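Local coordinates for protein taurocyamine kinase (Schistosoma mansoni, PDB 4WOE) that catalyses the reversible, magnesium-dependent transfer of phosphate between ATP and taurocyamine, a phosphagen kinase reaction, at residues Asp446-Lys451 and Arg689-Thr694. The protein carries 4 engineered substitutions. Numbering follows the deposited sequence.
Sequences DYHGVK and RRLGLT
H448 meets the backbone of R690 and the side chain of L691. Its CB points at the loop, and CG lies anti to the carbonyl carbon (chi1 -66°). At H448 CG the nearest loop atom is L691 CB, 3.8 Å away. That methylene sits over one ring face, 3.9 Å from the H448 ring centroid, as a CH-pi contact. CD2 of Y447 covers the opposite face. H448 ND1 lies 3.5 Å from R690 N and takes a weak but nearly straight hydrogen bond from it (166°). H448 CE1 passes R690 CB at 4.1 Å. At the tip, NE2 bonds to the carbonyl O of P632, outside the two segments. Further along, V450 CG2 touches L691 CD2 at 3.6 Å. A water bridges H448 O and R689 NE. The R689 NH1 end turns to a salt bridge with E701.

G449 ends helix 437-448 in a Schellman motif. The contact joins the end of this helix, in the second phosphagen kinase N-terminal region, to the loop between strand 682-687 and helix 695-711 of the second catalytic region. With ND1 accepting and NE2 bonded to a carbonyl O, the ring is consistent with a neutral histidine protonated at NE2.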
loop_
_atom_site.group_PDB
_atom_site.type_symbol
_atom_site.label_atom_id
_atom_site.label_comp_id
_atom_site.label_asym_id
_atom_site.label_seq_id
_atom_site.Cartn_x
_atom_site.Cartn_y
_atom_site.Cartn_z
ATOM N N ASP A 446 -3.725 -6.554 32.081
ATOM C CA ASP A 446 -2.307 -6.796 31.906
ATOM C C ASP A 446 -1.604 -5.538 31.444
ATOM O O ASP A 446 -0.603 -5.132 32.029
ATOM C CB ASP A 446 -2.103 -7.927 30.904
ATOM C CG ASP A 446 -0.652 -8.342 30.762
ATOM O OD1 ASP A 446 0.235 -7.698 31.347
ATOM O OD2 ASP A 446 -0.400 -9.316 30.033
ATOM N N TYR A 447 -2.141 -4.908 30.406
ATOM C CA TYR A 447 -1.521 -3.719 29.835
ATOM C C TYR A 447 -1.451 -2.566 30.827
ATOM O O TYR A 447 -0.411 -1.933 30.981
ATOM C CB TYR A 447 -2.276 -3.253 28.588
ATOM C CG TYR A 447 -1.677 -2.002 27.981
ATOM C CD1 TYR A 447 -0.715 -2.091 26.980
ATOM C CD2 TYR A 447 -2.062 -0.733 28.416
ATOM C CE1 TYR A 447 -0.153 -0.955 26.426
ATOM C CE2 TYR A 447 -1.501 0.402 27.877
ATOM C CZ TYR A 447 -0.544 0.285 26.876
ATOM O OH TYR A 447 0.023 1.418 26.327
ATOM N N HIS A 448 -2.577 -2.271 31.464
ATOM C CA HIS A 448 -2.654 -1.142 32.384
ATOM C C HIS A 448 -2.158 -1.466 33.793
ATOM O O HIS A 448 -2.096 -0.577 34.647
ATOM C CB HIS A 448 -4.090 -0.616 32.452
ATOM C CG HIS A 448 -4.562 -0.005 31.173
ATOM N ND1 HIS A 448 -4.249 1.288 30.807
ATOM C CD2 HIS A 448 -5.318 -0.510 30.169
ATOM C CE1 HIS A 448 -4.798 1.555 29.634
ATOM N NE2 HIS A 448 -5.448 0.479 29.223
ATOM N N GLY A 449 -1.809 -2.727 34.026
ATOM C CA GLY A 449 -1.306 -3.153 35.319
ATOM C C GLY A 449 -2.316 -2.965 36.438
ATOM O O GLY A 449 -1.976 -2.422 37.498
ATOM N N VAL A 450 -3.564 -3.384 36.209
ATOM C CA VAL A 450 -4.567 -3.315 37.269
ATOM C C VAL A 450 -4.157 -4.301 38.359
ATOM O O VAL A 450 -3.783 -5.444 38.067
ATOM C CB VAL A 450 -6.001 -3.641 36.773
ATOM C CG1 VAL A 450 -7.002 -3.489 37.917
ATOM C CG2 VAL A 450 -6.385 -2.749 35.615
ATOM N N LYS A 451 -4.206 -3.850 39.611
ATOM C CA LYS A 451 -3.825 -4.713 40.722
ATOM C C LYS A 451 -5.057 -5.203 41.490
ATOM O O LYS A 451 -5.152 -6.389 41.821
ATOM C CB LYS A 451 -2.853 -3.992 41.656
ATOM C CG LYS A 451 -3.102 -4.232 43.141
ATOM C CD LYS A 451 -1.904 -3.781 43.973
ATOM C CE LYS A 451 -2.241 -3.768 45.446
ATOM N NZ LYS A 451 -2.809 -5.076 45.838
ATOM N N ARG A 689 0.273 4.003 31.902
ATOM C CA ARG A 689 -1.080 3.582 32.270
ATOM C C ARG A 689 -2.058 4.757 32.275
ATOM O O ARG A 689 -1.704 5.906 32.575
ATOM C CB ARG A 689 -1.090 2.854 33.626
ATOM C CG ARG A 689 -0.696 3.682 34.851
ATOM C CD ARG A 689 -0.599 2.760 36.089
ATOM N NE ARG A 689 -1.757 2.847 36.988
ATOM C CZ ARG A 689 -1.772 3.502 38.148
ATOM N NH1 ARG A 689 -0.685 4.123 38.573
ATOM N NH2 ARG A 689 -2.874 3.528 38.888
ATOM N N ARG A 690 -3.292 4.442 31.908
ATOM C CA ARG A 690 -4.328 5.436 31.733
ATOM C C ARG A 690 -5.583 5.037 32.500
ATOM O O ARG A 690 -6.452 5.861 32.756
ATOM C CB ARG A 690 -4.647 5.600 30.251
ATOM C CG ARG A 690 -3.426 5.642 29.346
ATOM C CD ARG A 690 -3.760 6.379 28.039
ATOM N NE ARG A 690 -2.911 5.979 26.914
ATOM C CZ ARG A 690 -1.607 6.230 26.828
ATOM N NH1 ARG A 690 -0.982 6.881 27.806
ATOM N NH2 ARG A 690 -0.934 5.824 25.753
ATOM N N LEU A 691 -5.659 3.758 32.859
ATOM C CA LEU A 691 -6.828 3.201 33.540
ATOM C C LEU A 691 -6.478 2.807 34.978
ATOM O O LEU A 691 -5.359 2.349 35.248
ATOM C CB LEU A 691 -7.371 1.996 32.756
ATOM C CG LEU A 691 -8.553 1.223 33.336
ATOM C CD1 LEU A 691 -9.606 1.081 32.253
ATOM C CD2 LEU A 691 -8.119 -0.145 33.827
ATOM N N GLY A 692 -7.419 3.000 35.901
ATOM C CA GLY A 692 -7.203 2.612 37.288
ATOM C C GLY A 692 -6.561 3.728 38.092
ATOM O O GLY A 692 -5.889 3.478 39.092
ATOM N N LEU A 693 -6.774 4.964 37.639
ATOM C CA LEU A 693 -6.208 6.156 38.254
ATOM C C LEU A 693 -6.870 7.381 37.624
ATOM O O LEU A 693 -7.417 7.288 36.530
ATOM C CB LEU A 693 -4.680 6.211 38.080
ATOM C CG LEU A 693 -4.059 6.610 36.738
ATOM C CD1 LEU A 693 -2.549 6.808 36.882
ATOM C CD2 LEU A 693 -4.358 5.589 35.648
ATOM N N THR A 694 -6.826 8.516 38.320
ATOM C CA THR A 694 -7.480 9.741 37.859
ATOM C C THR A 694 -6.562 10.551 36.941
ATOM O O THR A 694 -5.377 10.226 36.778
ATOM C CB THR A 694 -7.911 10.649 39.039
ATOM O OG1 THR A 694 -6.744 11.122 39.716
ATOM C CG2 THR A 694 -8.835 9.898 40.039
HETATM O O HOH W 1 -4.112 0.796 36.605
#